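Local coordinates for protein probable ss-1,3-N-acetylglucosaminyltransferase (Staphylococcus aureus, PDB 6H4F) that is probably a glycosyltransferase, joining a family 2 region of the GT-A type to a linker region like that of TarS, at residues Tyr170-Leu175 / Leu201-Phe206; Ser194-Asp199 / Asn242-Thr247. All coordinates share one frame; numbering follows the deposited sequence.

Contact 1 (Tyr170-Leu175 / Leu201-Phe206); sequences YALSVL and LFTIEF. With FQ8 ([(2~{R},3~{S},4~{S})-2,3,4,5-tetrakis(oxidanyl)pentyl] [(2~{R},3~{R},4~{S})-2,3,4-tris(oxidanyl)-5-[oxidanyl-[(2~{R},3~{S},4~{S})-2,3,4-tris(oxidanyl)-5-phosphonooxy-pentoxy]phosphoryl]oxy-pentyl] hydrogen phosphate), chain M.
Thr203 reaches from its helix to the backbone of the 170-175 loop, its OG1 lying 2.9 Å from Leu172 O. This hydroxyl is also hydrogen-bonded to Asp199 O, one turn earlier on the helix. With OG1 anti to its own carbonyl carbon (chi1 -58°), Thr203 can address both its own helix and the loop. Ser173 OG steadies the bend that follows, accepting Leu175 N at 3.1 Å in an ST turn.

The apolar packing flanks this polar point. Leu172 spreads its two methyls between two helix residues: CD2 meets Thr203 CG2 at 3.8 Å, and CD1 lies 4.0 Å from Ile204 CD1. Val174 comes from further along the loop and crosses Phe202 at about a right angle, CG1 approaching ring atom CD1 obliquely at 3.7 Å.

On the side away from the helix the loop binds two of the three phosphate groups of FQ8. Leu172 N points almost straight at OAP (2.7 Å, 174°), so this residue gives its N-H to the ligand while its carbonyl faces the helix. Tyr170 OH donates to OAA at 2.6 Å, and FQ8 OAL lies over one ring face, offset toward the rim. Arg277 and Arg280 of helix 264-281 are also hydrogen-bonded to FQ8.

The contact is buried near the centre of the chain: helix 242-256 packs against Leu201 and Ile204, helix 180-185 against Phe202 and Phe206, and the edge-to-face ring of Phe178 links helix 198-207 to strand 177-179.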
# COMPACT_ATOMS: atom_id res chain seq x y z
N TYR A 170 16.53 22.79 -7.75
CA TYR A 170 15.20 22.95 -8.30
C TYR A 170 15.18 24.02 -9.41
O TYR A 170 14.10 24.38 -9.91
CB TYR A 170 14.21 23.29 -7.20
CG TYR A 170 13.97 22.16 -6.23
CD1 TYR A 170 13.18 21.10 -6.60
CD2 TYR A 170 14.51 22.14 -4.96
CE1 TYR A 170 12.92 20.05 -5.74
CE2 TYR A 170 14.28 21.10 -4.08
CZ TYR A 170 13.48 20.04 -4.47
OH TYR A 170 13.21 19.00 -3.62
N ALA A 171 16.34 24.51 -9.85
CA ALA A 171 16.40 25.52 -10.93
C ALA A 171 17.63 25.24 -11.80
O ALA A 171 18.61 26.01 -11.77
CB ALA A 171 16.46 26.90 -10.34
N LEU A 172 17.59 24.12 -12.53
CA LEU A 172 18.76 23.60 -13.22
C LEU A 172 18.73 23.89 -14.73
O LEU A 172 19.58 23.35 -15.45
CB LEU A 172 18.81 22.09 -12.97
CG LEU A 172 19.24 21.67 -11.57
CD1 LEU A 172 19.21 20.17 -11.43
CD2 LEU A 172 20.62 22.19 -11.21
N SER A 173 17.83 24.75 -15.22
CA SER A 173 17.90 25.21 -16.63
C SER A 173 19.25 25.90 -16.86
O SER A 173 19.92 26.32 -15.89
CB SER A 173 16.77 26.15 -16.97
OG SER A 173 17.07 27.49 -16.59
N VAL A 174 19.64 26.06 -18.12
CA VAL A 174 20.85 26.83 -18.45
C VAL A 174 20.49 28.28 -18.80
O VAL A 174 21.33 29.00 -19.33
CB VAL A 174 21.67 26.17 -19.56
CG1 VAL A 174 22.23 24.85 -19.10
CG2 VAL A 174 20.90 26.01 -20.84
N LEU A 175 19.29 28.73 -18.43
CA LEU A 175 18.84 30.10 -18.72
C LEU A 175 19.39 31.04 -17.63
O LEU A 175 18.65 31.61 -16.81
CB LEU A 175 17.31 30.11 -18.83
CG LEU A 175 16.75 29.02 -19.74
CD1 LEU A 175 15.22 29.01 -19.73
CD2 LEU A 175 17.28 29.17 -21.17
N LEU A 201 22.22 18.38 -16.74
CA LEU A 201 23.53 17.79 -16.59
C LEU A 201 24.59 18.88 -16.74
O LEU A 201 25.59 18.91 -16.00
CB LEU A 201 23.74 16.66 -17.60
CG LEU A 201 25.16 16.11 -17.68
CD1 LEU A 201 25.63 15.57 -16.33
CD2 LEU A 201 25.25 15.02 -18.74
N PHE A 202 24.39 19.79 -17.70
CA PHE A 202 25.32 20.88 -17.92
C PHE A 202 25.43 21.74 -16.66
O PHE A 202 26.52 22.05 -16.22
CB PHE A 202 24.89 21.73 -19.11
CG PHE A 202 25.88 22.80 -19.49
CD1 PHE A 202 25.87 24.03 -18.87
CD2 PHE A 202 26.84 22.55 -20.46
CE1 PHE A 202 26.79 25.01 -19.22
CE2 PHE A 202 27.75 23.54 -20.81
CZ PHE A 202 27.72 24.77 -20.20
N THR A 203 24.29 22.13 -16.10
CA THR A 203 24.26 23.01 -14.94
C THR A 203 24.89 22.30 -13.73
O THR A 203 25.62 22.92 -12.95
CB THR A 203 22.83 23.48 -14.65
OG1 THR A 203 22.35 24.15 -15.82
CG2 THR A 203 22.77 24.41 -13.47
N ILE A 204 24.61 21.00 -13.59
CA ILE A 204 25.15 20.23 -12.50
C ILE A 204 26.68 20.17 -12.65
O ILE A 204 27.38 20.37 -11.68
CB ILE A 204 24.52 18.82 -12.44
CG1 ILE A 204 23.06 18.86 -11.98
CG2 ILE A 204 25.35 17.88 -11.60
CD1 ILE A 204 22.88 19.02 -10.51
N GLU A 205 27.18 19.89 -13.86
CA GLU A 205 28.62 19.79 -14.09
C GLU A 205 29.25 21.14 -13.72
O GLU A 205 30.30 21.19 -13.10
CB GLU A 205 28.95 19.35 -15.52
CG GLU A 205 28.79 17.86 -15.74
CD GLU A 205 29.01 17.30 -17.14
OE1 GLU A 205 28.94 18.05 -18.10
OE2 GLU A 205 29.24 16.08 -17.28
N PHE A 206 28.58 22.23 -14.08
CA PHE A 206 29.10 23.55 -13.81
C PHE A 206 29.15 23.80 -12.30
O PHE A 206 30.20 24.24 -11.77
CB PHE A 206 28.26 24.63 -14.51
CG PHE A 206 28.90 25.98 -14.49
CD1 PHE A 206 28.75 26.82 -13.40
CD2 PHE A 206 29.70 26.40 -15.54
CE1 PHE A 206 29.37 28.06 -13.38
CE2 PHE A 206 30.30 27.64 -15.53
CZ PHE A 206 30.14 28.47 -14.44
OAN FQ8 M . 12.49 20.29 1.19
PBL FQ8 M . 12.22 19.71 -0.28
OAO FQ8 M . 11.66 18.23 -0.05
OAA FQ8 M . 13.44 19.72 -1.10
OAX FQ8 M . 11.00 20.56 -0.88
CAS FQ8 M . 10.98 21.00 -2.23
CBE FQ8 M . 9.96 22.14 -2.37
OAG FQ8 M . 8.69 21.71 -1.88
CBJ FQ8 M . 9.83 22.58 -3.83
OAL FQ8 M . 9.95 21.48 -4.72
CBF FQ8 M . 10.95 23.57 -4.11
OAH FQ8 M . 10.71 24.75 -3.35
CAU FQ8 M . 10.99 23.90 -5.61
OAZ FQ8 M . 9.69 24.26 -6.08
PBN FQ8 M . 9.52 25.42 -7.19
OAQ FQ8 M . 10.51 26.59 -6.73
OAC FQ8 M . 8.12 25.88 -7.29
OBB FQ8 M . 10.11 24.84 -8.57
CAW FQ8 M . 9.54 23.67 -9.16
CBH FQ8 M . 10.48 23.07 -10.20
OAJ FQ8 M . 11.84 23.30 -9.83
CBK FQ8 M . 10.20 23.69 -11.57
OAM FQ8 M . 8.79 23.81 -11.76
CBG FQ8 M . 10.78 22.80 -12.68
OAI FQ8 M . 10.24 21.49 -12.57
CAV FQ8 M . 12.30 22.74 -12.54
OBA FQ8 M . 12.90 22.70 -13.84
PBM FQ8 M . 14.36 23.33 -14.06
OAP FQ8 M . 15.27 22.70 -12.89
OAB FQ8 M . 14.32 24.81 -13.99
OAY FQ8 M . 14.93 22.77 -15.44
CAT FQ8 M . 14.50 21.51 -15.96
CBD FQ8 M . 14.11 21.67 -17.44
OAF FQ8 M . 14.98 22.62 -18.08
CBI FQ8 M . 14.23 20.31 -18.15
OAK FQ8 M . 15.37 19.61 -17.67
CBC FQ8 M . 12.97 19.48 -17.92
OAE FQ8 M . 12.34 19.87 -16.69
CAR FQ8 M . 12.00 19.69 -19.08
OAD FQ8 M . 11.24 18.50 -19.29

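Contact 2 (Ser194-Asp199 / Asn242-Thr247); sequences SKTAED and NQYFAT. With FQ8 ([(2~{R},3~{S},4~{S})-2,3,4,5-tetrakis(oxidanyl)pentyl] [(2~{R},3~{R},4~{S})-2,3,4-tris(oxidanyl)-5-[oxidanyl-[(2~{R},3~{S},4~{S})-2,3,4-tris(oxidanyl)-5-phosphonooxy-pentoxy]phosphoryl]oxy-pentyl] hydrogen phosphate), chain M.
Gln243 meets Ser194 through CB, which lies 3.7 Å from Ser194 CB, while the rest of its side chain runs on extended to the exposed border of the contact. Its carbonyl oxygen also borders the serine, 3.5 Å from Ser194 CB. Tyr244, with CG anti to the backbone N (chi1 169°), sets its ring obliquely across Thr196 and takes two small apolar groups: Thr196 CG2 at 3.9 Å from CD1, and Ala197 CB near CE1. Behind it, Phe245 turns away from the turn and offers a ring face to Tyr244 CD2, which sits over the ring centre; Phe245 in turn stacks on Phe304, so this part of helix 242-256 lies between the turn and helix 294-308.

Ala197, the partner of Tyr244, occupies the N-cap position of helix 198-207, with a positive phi of 79° where the chain turns into the helix. Two residues on, Asp199 faces FQ8 with both carboxylate oxygens: OD1 receives OAK at 3.0 Å and OD2 receives OAF at a very short 2.5 Å. The helix start is thus set against the TarS-like linker region on one side and carries a ligand-binding carboxylate on another.

Thr247 lies one turn beyond Gln243. Its OG1 is 2.9 Å from Ser194 OG, but its proton may instead go to Gln243 O. Ser194 OG spends its own proton on Thr196 O (2.5 Å), in the carbonyl plane on a lone pair, which closes the turn on itself. Glu198, bent at chi2 (-70°), curls back so that OE1 accepts Ser194 N at 2.9 Å, and its side chain crosses at about a right angle that of Thr247, whose CG2 packs against Ala197 CB and O.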
# COMPACT_ATOMS: atom_id res chain seq x y z
N SER A 194 20.60 11.97 -24.88
CA SER A 194 19.14 12.01 -24.69
C SER A 194 18.57 13.38 -25.10
O SER A 194 19.30 14.36 -25.17
CB SER A 194 18.74 11.62 -23.26
OG SER A 194 18.88 12.69 -22.35
N LYS A 195 17.26 13.41 -25.34
CA LYS A 195 16.54 14.59 -25.81
C LYS A 195 16.13 15.43 -24.59
O LYS A 195 15.67 16.56 -24.75
CB LYS A 195 15.32 14.18 -26.64
N THR A 196 16.36 14.90 -23.39
CA THR A 196 15.83 15.45 -22.16
C THR A 196 16.92 15.41 -21.07
O THR A 196 17.74 14.49 -21.00
CB THR A 196 14.53 14.70 -21.84
OG1 THR A 196 14.15 15.02 -20.50
CG2 THR A 196 14.64 13.19 -22.00
N ALA A 197 16.94 16.47 -20.26
CA ALA A 197 17.73 16.58 -19.01
C ALA A 197 19.20 16.91 -19.29
O ALA A 197 19.99 16.96 -18.35
CB ALA A 197 17.60 15.33 -18.17
N GLU A 198 19.59 17.16 -20.54
CA GLU A 198 20.98 17.45 -20.89
C GLU A 198 21.35 18.84 -20.37
O GLU A 198 22.52 19.11 -20.08
CB GLU A 198 21.22 17.37 -22.40
CG GLU A 198 21.03 15.98 -22.99
CD GLU A 198 22.08 14.93 -22.63
OE1 GLU A 198 22.01 13.82 -23.22
OE2 GLU A 198 22.96 15.20 -21.79
N ASP A 199 20.35 19.71 -20.24
CA ASP A 199 20.55 21.03 -19.67
C ASP A 199 20.83 20.89 -18.17
O ASP A 199 21.72 21.55 -17.65
CB ASP A 199 19.37 21.95 -19.99
CG ASP A 199 18.03 21.47 -19.46
OD1 ASP A 199 17.85 20.22 -19.32
OD2 ASP A 199 17.19 22.35 -19.17
N ASN A 242 16.05 4.48 -21.52
CA ASN A 242 17.44 4.04 -21.62
C ASN A 242 18.36 5.28 -21.66
O ASN A 242 19.35 5.36 -20.93
CB ASN A 242 17.71 3.17 -22.85
CG ASN A 242 17.34 1.70 -22.77
OD1 ASN A 242 16.64 1.24 -21.89
ND2 ASN A 242 17.76 0.96 -23.78
N GLN A 243 18.02 6.27 -22.49
CA GLN A 243 18.87 7.43 -22.70
C GLN A 243 18.66 8.43 -21.55
O GLN A 243 19.63 9.00 -21.07
CB GLN A 243 18.61 8.04 -24.08
CG GLN A 243 19.14 7.16 -25.22
CD GLN A 243 18.39 7.29 -26.53
OE1 GLN A 243 17.19 7.57 -26.55
NE2 GLN A 243 19.05 6.97 -27.63
N TYR A 244 17.42 8.61 -21.12
CA TYR A 244 17.10 9.54 -20.05
C TYR A 244 17.86 9.14 -18.77
O TYR A 244 18.49 9.96 -18.14
CB TYR A 244 15.59 9.60 -19.82
CG TYR A 244 15.16 10.34 -18.57
CD1 TYR A 244 15.34 11.70 -18.44
CD2 TYR A 244 14.58 9.66 -17.50
CE1 TYR A 244 14.93 12.38 -17.30
CE2 TYR A 244 14.18 10.33 -16.36
CZ TYR A 244 14.33 11.69 -16.26
OH TYR A 244 13.91 12.35 -15.14
N PHE A 245 17.79 7.87 -18.39
CA PHE A 245 18.39 7.41 -17.15
C PHE A 245 19.92 7.35 -17.27
O PHE A 245 20.61 7.45 -16.27
CB PHE A 245 17.76 6.10 -16.66
CG PHE A 245 16.42 6.34 -16.01
CD1 PHE A 245 16.33 7.08 -14.86
CD2 PHE A 245 15.26 5.88 -16.59
CE1 PHE A 245 15.10 7.34 -14.27
CE2 PHE A 245 14.02 6.12 -16.00
CZ PHE A 245 13.94 6.86 -14.85
N ALA A 246 20.45 7.26 -18.49
CA ALA A 246 21.90 7.40 -18.71
C ALA A 246 22.33 8.83 -18.38
O ALA A 246 23.39 9.04 -17.83
CB ALA A 246 22.28 7.02 -20.12
N THR A 247 21.49 9.80 -18.71
CA THR A 247 21.76 11.19 -18.38
C THR A 247 21.68 11.39 -16.86
O THR A 247 22.54 12.04 -16.28
CB THR A 247 20.81 12.13 -19.14
OG1 THR A 247 21.05 11.90 -20.52
CG2 THR A 247 21.02 13.58 -18.82
OAN FQ8 M . 12.49 20.29 1.19
PBL FQ8 M . 12.22 19.71 -0.28
OAO FQ8 M . 11.66 18.23 -0.05
OAA FQ8 M . 13.44 19.72 -1.10
OAX FQ8 M . 11.00 20.56 -0.88
CAS FQ8 M . 10.98 21.00 -2.23
CBE FQ8 M . 9.96 22.14 -2.37
OAG FQ8 M . 8.69 21.71 -1.88
CBJ FQ8 M . 9.83 22.58 -3.83
OAL FQ8 M . 9.95 21.48 -4.72
CBF FQ8 M . 10.95 23.57 -4.11
OAH FQ8 M . 10.71 24.75 -3.35
CAU FQ8 M . 10.99 23.90 -5.61
OAZ FQ8 M . 9.69 24.26 -6.08
PBN FQ8 M . 9.52 25.42 -7.19
OAQ FQ8 M . 10.51 26.59 -6.73
OAC FQ8 M . 8.12 25.88 -7.29
OBB FQ8 M . 10.11 24.84 -8.57
CAW FQ8 M . 9.54 23.67 -9.16
CBH FQ8 M . 10.48 23.07 -10.20
OAJ FQ8 M . 11.84 23.30 -9.83
CBK FQ8 M . 10.20 23.69 -11.57
OAM FQ8 M . 8.79 23.81 -11.76
CBG FQ8 M . 10.78 22.80 -12.68
OAI FQ8 M . 10.24 21.49 -12.57
CAV FQ8 M . 12.30 22.74 -12.54
OBA FQ8 M . 12.90 22.70 -13.84
PBM FQ8 M . 14.36 23.33 -14.06
OAP FQ8 M . 15.27 22.70 -12.89
OAB FQ8 M . 14.32 24.81 -13.99
OAY FQ8 M . 14.93 22.77 -15.44
CAT FQ8 M . 14.50 21.51 -15.96
CBD FQ8 M . 14.11 21.67 -17.44
OAF FQ8 M . 14.98 22.62 -18.08
CBI FQ8 M . 14.23 20.31 -18.15
OAK FQ8 M . 15.37 19.61 -17.67
CBC FQ8 M . 12.97 19.48 -17.92
OAE FQ8 M . 12.34 19.87 -16.69
CAR FQ8 M . 12.00 19.69 -19.08
OAD FQ8 M . 11.24 18.50 -19.29

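From the N terminus, the loop 170-175 comes first, followed by strand 177-179 and helix 180-185. The turn 194-199 then opens contact 2 before residues 201-206 close contact 1 across 25 intervening residues. Contact 2 closes later, at 242-247, after strands 213-216 and 222-225 have passed, so the two closures cross. Both use helix 198-207: contact 1 fixes its flank to the loop leading into the sheet, contact 2 sets its N-terminal end against helix 242-256. They touch where Val174 CG1 lies 3.6 Å from Asp199 O. FQ8 touches both, through Tyr170 and Leu172 of contact 1 and Asp199 of contact 2.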